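Local coordinates for protein leukotriene A-4 hydrolase (Saccharomyces cerevisiae, PDB 2XQ0) that cleaves di- and tripeptides preferentially as a zinc-dependent aminopeptidase of the M1 family and also has low epoxide hydrolase activity, at residues V30-N36 with K164-S170; H68-L74 with R152-F158; L146-A151 with A204-G208. All coordinates share one frame; numbering follows the deposited sequence.

Interaction 1 (V30-N36 with K164-S170); sequences VLHTDLN and KSTFTAS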
loop_
_atom_site.group_PDB
_atom_site.type_symbol
_atom_site.label_atom_id
_atom_site.label_comp_id
_atom_site.label_asym_id
_atom_site.label_seq_id
_atom_site.Cartn_x
_atom_site.Cartn_y
_atom_site.Cartn_z
ATOM N N VAL A 30 -4.916 -9.489 -24.415
ATOM C CA VAL A 30 -5.958 -10.049 -23.566
ATOM C C VAL A 30 -7.182 -9.158 -23.660
ATOM O O VAL A 30 -7.210 -8.060 -23.118
ATOM C CB VAL A 30 -5.521 -10.204 -22.096
ATOM C CG1 VAL A 30 -6.674 -10.752 -21.262
ATOM C CG2 VAL A 30 -4.330 -11.123 -21.992
ATOM N N LEU A 31 -8.192 -9.652 -24.364
ATOM C CA LEU A 31 -9.397 -8.883 -24.645
ATOM C C LEU A 31 -10.425 -8.958 -23.525
ATOM O O LEU A 31 -11.224 -8.049 -23.364
ATOM C CB LEU A 31 -10.017 -9.374 -25.950
ATOM C CG LEU A 31 -8.976 -9.418 -27.077
ATOM C CD1 LEU A 31 -9.586 -9.924 -28.363
ATOM C CD2 LEU A 31 -8.340 -8.038 -27.250
ATOM N N HIS A 32 -10.413 -10.049 -22.761
ATOM C CA HIS A 32 -11.352 -10.216 -21.652
ATOM C C HIS A 32 -10.942 -11.399 -20.790
ATOM O O HIS A 32 -10.392 -12.381 -21.303
ATOM C CB HIS A 32 -12.781 -10.428 -22.164
ATOM C CG HIS A 32 -13.802 -10.464 -21.066
ATOM N ND1 HIS A 32 -14.243 -9.326 -20.429
ATOM C CD2 HIS A 32 -14.437 -11.502 -20.471
ATOM C CE1 HIS A 32 -15.110 -9.657 -19.488
ATOM N NE2 HIS A 32 -15.245 -10.973 -19.493
ATOM N N THR A 33 -11.212 -11.303 -19.492
ATOM C CA THR A 33 -10.922 -12.366 -18.523
ATOM C C THR A 33 -12.144 -12.676 -17.671
ATOM O O THR A 33 -12.716 -11.791 -17.033
ATOM C CB THR A 33 -9.794 -11.970 -17.558
ATOM O OG1 THR A 33 -8.634 -11.590 -18.303
ATOM C CG2 THR A 33 -9.443 -13.132 -16.625
ATOM N N ASP A 34 -12.539 -13.937 -17.633
ATOM C CA ASP A 34 -13.675 -14.309 -16.803
ATOM C C ASP A 34 -13.214 -15.288 -15.735
ATOM O O ASP A 34 -12.534 -16.271 -16.046
ATOM C CB ASP A 34 -14.783 -14.924 -17.669
ATOM C CG ASP A 34 -15.972 -15.434 -16.847
ATOM O OD1 ASP A 34 -16.633 -14.635 -16.133
ATOM O OD2 ASP A 34 -16.258 -16.648 -16.935
ATOM N N LEU A 35 -13.571 -15.006 -14.484
ATOM C CA LEU A 35 -13.240 -15.875 -13.363
ATOM C C LEU A 35 -14.509 -16.593 -12.898
ATOM O O LEU A 35 -15.509 -15.959 -12.605
ATOM C CB LEU A 35 -12.622 -15.058 -12.216
ATOM C CG LEU A 35 -11.240 -14.473 -12.497
ATOM C CD1 LEU A 35 -10.871 -13.313 -11.554
ATOM C CD2 LEU A 35 -10.189 -15.585 -12.438
ATOM N N ASN A 36 -14.470 -17.920 -12.853
ATOM C CA ASN A 36 -15.613 -18.700 -12.417
ATOM C C ASN A 36 -15.151 -19.549 -11.243
ATOM O O ASN A 36 -14.537 -20.600 -11.426
ATOM C CB ASN A 36 -16.139 -19.552 -13.580
ATOM C CG ASN A 36 -17.285 -20.452 -13.174
ATOM O OD1 ASN A 36 -17.739 -20.421 -12.036
ATOM N ND2 ASN A 36 -17.752 -21.273 -14.110
ATOM N N LYS A 164 -3.593 -5.401 -19.082
ATOM C CA LYS A 164 -4.839 -4.989 -18.443
ATOM C C LYS A 164 -6.010 -5.501 -19.268
ATOM O O LYS A 164 -5.959 -5.507 -20.497
ATOM C CB LYS A 164 -4.906 -3.461 -18.321
ATOM C CG LYS A 164 -3.623 -2.852 -17.765
ATOM C CD LYS A 164 -3.912 -1.673 -16.852
ATOM C CE LYS A 164 -4.084 -0.396 -17.641
ATOM N NZ LYS A 164 -4.170 0.788 -16.740
ATOM N N SER A 165 -7.057 -5.925 -18.578
ATOM C CA SER A 165 -8.171 -6.642 -19.186
ATOM C C SER A 165 -9.437 -6.322 -18.422
ATOM O O SER A 165 -9.386 -6.161 -17.211
ATOM C CB SER A 165 -7.912 -8.144 -19.058
ATOM O OG SER A 165 -9.026 -8.899 -19.466
ATOM N N THR A 166 -10.568 -6.228 -19.120
ATOM C CA THR A 166 -11.848 -6.245 -18.446
ATOM C C THR A 166 -12.049 -7.615 -17.786
ATOM O O THR A 166 -11.465 -8.623 -18.228
ATOM C CB THR A 166 -12.986 -5.955 -19.437
ATOM O OG1 THR A 166 -12.921 -6.890 -20.522
ATOM C CG2 THR A 166 -12.834 -4.544 -20.004
ATOM N N PHE A 167 -12.860 -7.651 -16.728
ATOM C CA PHE A 167 -13.192 -8.897 -16.036
ATOM C C PHE A 167 -14.692 -9.083 -15.853
ATOM O O PHE A 167 -15.437 -8.127 -15.667
ATOM C CB PHE A 167 -12.578 -8.946 -14.633
ATOM C CG PHE A 167 -11.124 -9.263 -14.607
ATOM C CD1 PHE A 167 -10.187 -8.289 -14.907
ATOM C CD2 PHE A 167 -10.681 -10.520 -14.222
ATOM C CE1 PHE A 167 -8.844 -8.575 -14.865
ATOM C CE2 PHE A 167 -9.321 -10.820 -14.185
ATOM C CZ PHE A 167 -8.404 -9.850 -14.506
ATOM N N THR A 168 -15.122 -10.333 -15.894
ATOM C CA THR A 168 -16.385 -10.724 -15.279
ATOM C C THR A 168 -16.017 -11.781 -14.250
ATOM O O THR A 168 -14.987 -12.440 -14.389
ATOM C CB THR A 168 -17.363 -11.325 -16.301
ATOM O OG1 THR A 168 -16.646 -12.177 -17.195
ATOM C CG2 THR A 168 -18.042 -10.225 -17.110
ATOM N N ALA A 169 -16.852 -11.968 -13.237
ATOM C CA ALA A 169 -16.540 -12.953 -12.210
ATOM C C ALA A 169 -17.792 -13.514 -11.569
ATOM O O ALA A 169 -18.682 -12.762 -11.173
ATOM C CB ALA A 169 -15.634 -12.340 -11.143
ATOM N N SER A 170 -17.859 -14.836 -11.458
ATOM C CA SER A 170 -18.893 -15.450 -10.642
ATOM C C SER A 170 -18.198 -16.169 -9.521
ATOM O O SER A 170 -17.266 -16.942 -9.755
ATOM C CB SER A 170 -19.725 -16.441 -11.444
ATOM O OG SER A 170 -20.271 -15.804 -12.576
HETATM O O HOH W 1 -9.982 -5.586 -22.287
#

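Interaction 2 (H68-L74 with R152-F158); sequences HLDTSYL and RSLFPCF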
loop_
_atom_site.group_PDB
_atom_site.type_symbol
_atom_site.label_atom_id
_atom_site.label_comp_id
_atom_site.label_asym_id
_atom_site.label_seq_id
_atom_site.Cartn_x
_atom_site.Cartn_y
_atom_site.Cartn_z
ATOM N N HIS A 68 2.555 -19.055 -22.673
ATOM C CA HIS A 68 3.287 -19.206 -21.429
ATOM C C HIS A 68 2.569 -18.329 -20.406
ATOM O O HIS A 68 2.462 -17.112 -20.593
ATOM C CB HIS A 68 4.717 -18.686 -21.558
ATOM C CG HIS A 68 5.590 -19.499 -22.458
ATOM N ND1 HIS A 68 6.858 -19.100 -22.815
ATOM C CD2 HIS A 68 5.377 -20.683 -23.083
ATOM C CE1 HIS A 68 7.397 -20.004 -23.614
ATOM N NE2 HIS A 68 6.517 -20.974 -23.791
ATOM N N LEU A 69 2.076 -18.934 -19.334
ATOM C CA LEU A 69 1.436 -18.156 -18.263
ATOM C C LEU A 69 2.184 -18.316 -16.938
ATOM O O LEU A 69 2.946 -19.278 -16.743
ATOM C CB LEU A 69 -0.048 -18.528 -18.099
ATOM C CG LEU A 69 -1.060 -18.341 -19.248
ATOM C CD1 LEU A 69 -2.493 -18.572 -18.782
ATOM C CD2 LEU A 69 -0.979 -16.986 -19.860
ATOM N N ASP A 70 1.962 -17.356 -16.039
ATOM C CA ASP A 70 2.553 -17.338 -14.709
ATOM C C ASP A 70 1.667 -18.194 -13.818
ATOM O O ASP A 70 0.459 -18.131 -13.934
ATOM C CB ASP A 70 2.499 -15.906 -14.143
ATOM C CG ASP A 70 3.527 -14.968 -14.762
ATOM O OD1 ASP A 70 4.733 -15.252 -14.623
ATOM O OD2 ASP A 70 3.130 -13.912 -15.326
ATOM N N THR A 71 2.264 -18.983 -12.934
ATOM C CA THR A 71 1.535 -19.618 -11.842
ATOM C C THR A 71 2.504 -19.708 -10.696
ATOM O O THR A 71 3.716 -19.650 -10.913
ATOM C CB THR A 71 1.037 -21.064 -12.166
ATOM O OG1 THR A 71 2.130 -21.991 -12.105
ATOM C CG2 THR A 71 0.380 -21.133 -13.521
ATOM N N SER A 72 1.967 -19.837 -9.485
ATOM C CA SER A 72 2.762 -20.103 -8.296
ATOM C C SER A 72 1.952 -20.950 -7.316
ATOM O O SER A 72 0.935 -20.501 -6.774
ATOM C CB SER A 72 3.181 -18.805 -7.612
ATOM O OG SER A 72 3.864 -19.122 -6.412
ATOM N N TYR A 73 2.405 -22.177 -7.097
ATOM C CA TYR A 73 1.716 -23.116 -6.225
ATOM C C TYR A 73 0.247 -23.289 -6.587
ATOM O O TYR A 73 -0.610 -23.373 -5.702
ATOM C CB TYR A 73 1.816 -22.662 -4.772
ATOM C CG TYR A 73 3.215 -22.386 -4.276
ATOM C CD1 TYR A 73 4.175 -23.389 -4.227
ATOM C CD2 TYR A 73 3.567 -21.120 -3.829
ATOM C CE1 TYR A 73 5.450 -23.130 -3.755
ATOM C CE2 TYR A 73 4.828 -20.850 -3.362
ATOM C CZ TYR A 73 5.766 -21.854 -3.324
ATOM O OH TYR A 73 7.017 -21.566 -2.846
ATOM N N LEU A 74 -0.058 -23.327 -7.873
ATOM C CA LEU A 74 -1.410 -23.706 -8.290
ATOM C C LEU A 74 -1.447 -25.174 -8.692
ATOM O O LEU A 74 -0.437 -25.747 -9.107
ATOM C CB LEU A 74 -1.911 -22.859 -9.457
ATOM C CG LEU A 74 -2.169 -21.377 -9.238
ATOM C CD1 LEU A 74 -2.514 -20.696 -10.565
ATOM C CD2 LEU A 74 -3.277 -21.190 -8.230
ATOM N N ARG A 152 -0.628 -14.586 -9.656
ATOM C CA ARG A 152 -0.293 -15.898 -10.226
ATOM C C ARG A 152 -0.414 -17.032 -9.194
ATOM O O ARG A 152 -0.321 -18.202 -9.546
ATOM C CB ARG A 152 1.125 -15.880 -10.821
ATOM C CG ARG A 152 2.218 -15.712 -9.748
ATOM C CD ARG A 152 3.606 -15.402 -10.333
ATOM N NE ARG A 152 3.630 -14.107 -11.018
ATOM C CZ ARG A 152 4.710 -13.513 -11.526
ATOM N NH1 ARG A 152 5.911 -14.092 -11.472
ATOM N NH2 ARG A 152 4.582 -12.323 -12.105
ATOM N N SER A 153 -0.621 -16.701 -7.922
ATOM C CA SER A 153 -0.803 -17.761 -6.915
ATOM C C SER A 153 -2.290 -17.959 -6.639
ATOM O O SER A 153 -2.697 -18.861 -5.881
ATOM C CB SER A 153 -0.036 -17.411 -5.638
ATOM O OG SER A 153 -0.000 -18.475 -4.711
ATOM N N LEU A 154 -3.106 -17.107 -7.263
ATOM C CA LEU A 154 -4.567 -17.184 -7.143
ATOM C C LEU A 154 -5.207 -17.748 -8.423
ATOM O O LEU A 154 -6.118 -18.568 -8.355
ATOM C CB LEU A 154 -5.171 -15.813 -6.813
ATOM C CG LEU A 154 -6.696 -15.779 -6.712
ATOM C CD1 LEU A 154 -7.190 -16.732 -5.611
ATOM C CD2 LEU A 154 -7.242 -14.370 -6.476
ATOM N N PHE A 155 -4.723 -17.311 -9.585
ATOM C CA PHE A 155 -5.120 -17.924 -10.860
ATOM C C PHE A 155 -4.027 -17.780 -11.906
ATOM O O PHE A 155 -3.242 -16.853 -11.852
ATOM C CB PHE A 155 -6.439 -17.340 -11.388
ATOM C CG PHE A 155 -6.399 -15.859 -11.655
ATOM C CD1 PHE A 155 -6.327 -15.377 -12.955
ATOM C CD2 PHE A 155 -6.436 -14.949 -10.612
ATOM C CE1 PHE A 155 -6.297 -14.001 -13.211
ATOM C CE2 PHE A 155 -6.401 -13.573 -10.855
ATOM C CZ PHE A 155 -6.328 -13.101 -12.159
ATOM N N PRO A 156 -3.973 -18.712 -12.868
ATOM C CA PRO A 156 -2.963 -18.617 -13.924
ATOM C C PRO A 156 -3.281 -17.423 -14.812
ATOM O O PRO A 156 -4.439 -17.208 -15.168
ATOM C CB PRO A 156 -3.106 -19.945 -14.678
ATOM C CG PRO A 156 -4.498 -20.417 -14.386
ATOM C CD PRO A 156 -4.916 -19.831 -13.068
ATOM N N CYS A 157 -2.270 -16.623 -15.130
ATOM C CA CYS A 157 -2.519 -15.405 -15.874
ATOM C C CYS A 157 -1.245 -14.783 -16.422
ATOM O O CYS A 157 -0.133 -15.257 -16.177
ATOM C CB CYS A 157 -3.232 -14.386 -14.971
ATOM S SG CYS A 157 -2.323 -13.941 -13.459
ATOM N N PHE A 158 -1.410 -13.716 -17.186
ATOM C CA PHE A 158 -0.266 -12.894 -17.569
ATOM C C PHE A 158 -0.067 -11.906 -16.426
ATOM O O PHE A 158 -0.614 -10.798 -16.446
ATOM C CB PHE A 158 -0.570 -12.151 -18.855
ATOM C CG PHE A 158 -0.769 -13.045 -20.046
ATOM C CD1 PHE A 158 0.302 -13.703 -20.625
ATOM C CD2 PHE A 158 -2.021 -13.217 -20.597
ATOM C CE1 PHE A 158 0.127 -14.518 -21.732
ATOM C CE2 PHE A 158 -2.196 -14.031 -21.713
ATOM C CZ PHE A 158 -1.120 -14.682 -22.276
HETATM O O HOH W 2 -2.406 -21.370 -4.798
#

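Interaction 3 (L146-A151 with A204-G208); sequences LEAIHA and AYLIG. With BES (2-(3-amino-2-hydroxy-4-phenyl-butyrylamino)-4-methyl-pentanoic acid), chain B.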
loop_
_atom_site.group_PDB
_atom_site.type_symbol
_atom_site.label_atom_id
_atom_site.label_comp_id
_atom_site.label_asym_id
_atom_site.label_seq_id
_atom_site.Cartn_x
_atom_site.Cartn_y
_atom_site.Cartn_z
ATOM N N LEU A 146 -2.852 -9.253 -3.758
ATOM C CA LEU A 146 -2.130 -9.766 -4.927
ATOM C C LEU A 146 -0.876 -8.978 -5.299
ATOM O O LEU A 146 0.031 -9.490 -5.982
ATOM C CB LEU A 146 -3.068 -9.878 -6.140
ATOM C CG LEU A 146 -4.352 -10.670 -5.908
ATOM C CD1 LEU A 146 -5.063 -10.952 -7.237
ATOM C CD2 LEU A 146 -4.064 -11.958 -5.156
ATOM N N GLU A 147 -0.795 -7.736 -4.855
ATOM C CA GLU A 147 0.362 -6.917 -5.246
ATOM C C GLU A 147 1.598 -7.404 -4.499
ATOM O O GLU A 147 1.512 -7.667 -3.307
ATOM C CB GLU A 147 0.106 -5.440 -4.928
ATOM C CG GLU A 147 1.045 -4.463 -5.659
ATOM C CD GLU A 147 0.632 -3.014 -5.411
ATOM O OE1 GLU A 147 -0.388 -2.823 -4.733
ATOM O OE2 GLU A 147 1.316 -2.087 -5.871
ATOM N N ALA A 148 2.739 -7.545 -5.180
ATOM C CA ALA A 148 2.913 -7.208 -6.588
ATOM C C ALA A 148 2.713 -8.388 -7.542
ATOM O O ALA A 148 2.057 -8.235 -8.574
ATOM C CB ALA A 148 4.298 -6.619 -6.813
ATOM N N ILE A 149 3.300 -9.545 -7.222
ATOM C CA ILE A 149 3.167 -10.724 -8.098
ATOM C C ILE A 149 2.546 -11.973 -7.453
ATOM O O ILE A 149 2.995 -13.102 -7.681
ATOM C CB ILE A 149 4.502 -11.095 -8.748
ATOM C CG1 ILE A 149 5.570 -11.377 -7.679
ATOM C CG2 ILE A 149 4.953 -9.946 -9.694
ATOM C CD1 ILE A 149 6.871 -11.964 -8.258
ATOM N N HIS A 150 1.489 -11.782 -6.679
ATOM C CA HIS A 150 0.801 -12.923 -6.064
ATOM C C HIS A 150 -0.468 -13.323 -6.824
ATOM O O HIS A 150 -1.099 -14.332 -6.488
ATOM C CB HIS A 150 0.465 -12.610 -4.602
ATOM C CG HIS A 150 1.675 -12.440 -3.739
ATOM N ND1 HIS A 150 2.512 -13.489 -3.426
ATOM C CD2 HIS A 150 2.205 -11.344 -3.148
ATOM C CE1 HIS A 150 3.502 -13.047 -2.670
ATOM N NE2 HIS A 150 3.334 -11.751 -2.479
ATOM N N ALA A 151 -0.861 -12.544 -7.829
ATOM C CA ALA A 151 -2.048 -12.923 -8.609
ATOM C C ALA A 151 -1.852 -14.305 -9.222
ATOM O O ALA A 151 -2.783 -15.109 -9.290
ATOM C CB ALA A 151 -2.353 -11.901 -9.668
ATOM N N ALA A 204 -3.835 -7.793 -13.326
ATOM C CA ALA A 204 -4.197 -8.864 -12.394
ATOM C C ALA A 204 -3.932 -8.495 -10.930
ATOM O O ALA A 204 -4.620 -8.987 -10.036
ATOM C CB ALA A 204 -3.458 -10.167 -12.750
ATOM N N TYR A 205 -2.928 -7.658 -10.679
ATOM C CA TYR A 205 -2.512 -7.427 -9.293
ATOM C C TYR A 205 -3.588 -6.616 -8.546
ATOM O O TYR A 205 -3.583 -6.568 -7.334
ATOM C CB TYR A 205 -1.139 -6.760 -9.203
ATOM C CG TYR A 205 -1.136 -5.272 -9.468
ATOM C CD1 TYR A 205 -1.523 -4.368 -8.481
ATOM C CD2 TYR A 205 -0.738 -4.774 -10.690
ATOM C CE1 TYR A 205 -1.508 -3.017 -8.716
ATOM C CE2 TYR A 205 -0.732 -3.417 -10.941
ATOM C CZ TYR A 205 -1.115 -2.545 -9.951
ATOM O OH TYR A 205 -1.111 -1.197 -10.194
ATOM N N LEU A 206 -4.511 -6.003 -9.294
ATOM C CA LEU A 206 -5.598 -5.205 -8.712
ATOM C C LEU A 206 -6.840 -6.036 -8.374
ATOM O O LEU A 206 -7.779 -5.541 -7.746
ATOM C CB LEU A 206 -5.996 -4.068 -9.648
ATOM C CG LEU A 206 -4.962 -2.941 -9.723
ATOM C CD1 LEU A 206 -5.410 -1.881 -10.710
ATOM C CD2 LEU A 206 -4.786 -2.336 -8.352
ATOM N N ILE A 207 -6.851 -7.293 -8.800
ATOM C CA ILE A 207 -7.976 -8.148 -8.470
ATOM C C ILE A 207 -8.054 -8.273 -6.962
ATOM O O ILE A 207 -7.031 -8.399 -6.275
ATOM C CB ILE A 207 -7.890 -9.527 -9.116
ATOM C CG1 ILE A 207 -8.137 -9.407 -10.624
ATOM C CG2 ILE A 207 -8.910 -10.478 -8.490
ATOM C CD1 ILE A 207 -9.561 -8.953 -10.941
ATOM N N GLY A 208 -9.274 -8.189 -6.449
ATOM C CA GLY A 208 -9.494 -8.310 -5.023
ATOM C C GLY A 208 -10.706 -9.167 -4.753
ATOM O O GLY A 208 -11.714 -9.074 -5.466
HETATM N N2 BES B . -1.184 -1.224 -2.524
HETATM C C1 BES B . -0.354 -0.400 -1.670
HETATM C C6 BES B . 0.330 -1.263 -0.608
HETATM C C7 BES B . 1.267 -2.252 -1.266
HETATM C C8 BES B . 2.143 -1.819 -2.255
HETATM C C12 BES B . 1.241 -3.594 -0.899
HETATM C C9 BES B . 3.002 -2.725 -2.867
HETATM C C11 BES B . 2.100 -4.501 -1.514
HETATM C C10 BES B . 2.983 -4.066 -2.498
HETATM C C2 BES B . -1.177 0.706 -0.998
HETATM O O2 BES B . -1.881 1.566 -1.905
HETATM C C3 BES B . -0.231 1.518 -0.177
HETATM O O3 BES B . 0.585 2.282 -0.698
HETATM N N1 BES B . -0.402 1.263 1.114
HETATM C C4 BES B . 0.307 1.829 2.242
HETATM C C13 BES B . -0.616 2.945 2.715
HETATM C C14 BES B . 0.091 4.288 2.833
HETATM C C15 BES B . -0.927 5.422 2.778
HETATM C C16 BES B . 1.167 4.464 1.764
HETATM C C5 BES B . 0.358 0.758 3.294
HETATM O O1 BES B . 1.284 0.776 4.135
HETATM O O4 BES B . -0.536 -0.126 3.284
HETATM O O HOH W 3 -4.205 -6.611 -4.643
#

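Interaction 1 (V30-N36 with K164-S170)
Thr33 to Asn36 run parallel to Phe167 to Ser170 as neighbouring strands in the large mixed sheet of the N-terminal domain, their short axes 14° apart. The other flank of strand 28-40 pairs with antiparallel strand 45-56, where Leu31 and His32 both oppose Gln53 in a classic beta bulge. Four backbone bonds make the parallel ladder, from Thr33 N to Thr166 O (3.0 Å) through Thr168 N to Thr33 O and Leu35 N to Thr168 O, ending with Ser170 N to Leu35 O (2.8 Å). Thr166 O also accepts from Ser165 OG at 2.7 Å, which reaches it from the opposite face of the carbonyl plane. On the face carrying Asp34 and Thr168 the contacts are polar. With CG opposite its backbone N (chi1 -174°), His32 reaches across to the partner strand and bonds through both ring nitrogens: ND1 meets Thr166 OG1 at 2.8 Å, and NE2 donates nearly in the ring plane to Thr168 OG1 at 2.9 Å. That hydroxyl gives its proton to Asp34 OD1 (2.7 Å) on the anti side, 29° out of the carboxylate plane. On the face of Thr33, Leu35 and Phe167, Thr33 CB sits 3.9 Å from the Phe167 ring centroid, a CH-pi contact over the ring, and Leu35 CD1 lies 3.9 Å from Phe167 CD2. The directed chain from His32 through Thr168 to Asp34 fixes the ring's rotation, and the carboxylate would probably polarise the hydroxyl.

Interaction 2 (H68-L74 with R152-F158)
Arg152 holds CG between its backbone N and carbonyl carbon (chi1 67°), and a bend at chi3 (65°) then lays the guanidinium over the carboxylate of Asp70, the two planes stacked only 8° apart. Asp70 OD1 stands above the centre of the guanidinium, 3.6 Å from NH1 of Arg152; this salt bridge rests on charge alone, since no N-H points at the oxygen. The directed bonds of both groups go to other partners: Arg152 NE forms a salt bridge with Asp159 and NH1 bonds Leu97 O, while the Asp70 oxygens bond Thr21 OG1, Leu22 N and Asp159 N. The buried charges are therefore gripped from several sides. In the fold, the contact joins the end of strand 66-69, at one margin of the large sheet, to the long connection between strands 141-144 and 165-172. Asp70 and Cys157 make a single antiparallel hydrogen-bonded pair, with Asp70 N to Cys157 O at 3.0 Å and a weak return bond from Cys157 N to Asp70 O at 3.3 Å. Further along, Ser72 N approaches Arg152 O at 2.8 Å from above the carbonyl plane, and Ser153 OG donates to Ser72 O at 3.0 Å while also bonding Thr125 N. A water joins Tyr73 O to Ser153 O. Apolar groups also meet: Leu69 CD2 lies over one face of the Phe158 ring, 3.4 Å from its centroid, and Leu74 CD1 meets Pro156 CD at 3.6 Å. Pro156 also packs on Ile116 and Phe118 of strand 111-120.

Interaction 3 (L146-A151 with A204-G208)
This contact backs the substrate-binding pocket, to which it contributes Glu147; there Leu146 and Glu147 pack on the turn formed by Ala204 to Ile207. Glu147 and Tyr205 lie side by side and point the same way, Glu147 CG 3.8 Å from Tyr205 CD1, with carboxylate and ring planes 38° apart. The Glu147 chain is extended, its CG opposite the backbone N (chi1 -163°), which carries the carboxylate forward to the inhibitor bestatin. There OE1 of Glu147 accepts a hydrogen bond from the amine N2 of bestatin at 2.8 Å, and Glu147 CD lies 3.5 Å from C9 of the inhibitor's phenyl ring. Met276 and Phe320 also touch this glutamate, and Trp317 meets the Tyr205 ring edge-to-face. Behind Glu147, Leu146 CD1 rests against the turn, 3.4 Å from the carbonyl Ala204 O. Its apolar partner is Ile207 CB at 3.7 Å, and Ala151 CB likewise meets Ala204 CB at 3.7 Å. A water bridges the two backbones, accepting from Leu146 N and donating to Tyr205 O. Within the loop, the peptide bond between Glu147 and Ala148 is cis, and His150 N bonds Leu146 O. An alanine replacing Glu147 would probably leave the inhibitor amine without this acceptor and open a gap between the phenyl ring and Tyr205. Glu277 also hydrogen-bonds bestatin. A carboxylate accepting from the inhibitor's amine is consistent with recognition of a substrate's free amino terminus, as expected of an aminopeptidase.

All three contacts lie within the N-terminal domain and pack on one another, interaction 3 being the one at the active site. Interactions 1 and 2, with centres about 15 Å apart, meet where Val30 CG2 packs 3.4 Å from Phe158 CD2 and Leu35 rests on Phe155. Interaction 1 also reaches interaction 3, as Phe167 CE2 lies 3.8 Å from Ile207 CD1. Interactions 2 and 3 are closer, their centres about 11 Å apart, with Cys157 SG 4.0 Å from Ala204 CB and Leu154 beside Leu146; residues 146-158 supply one segment to each. The Glu147 side chain is about 6 Å from the zinc ion, whereas that of Arg152 is about 13 Å from bestatin.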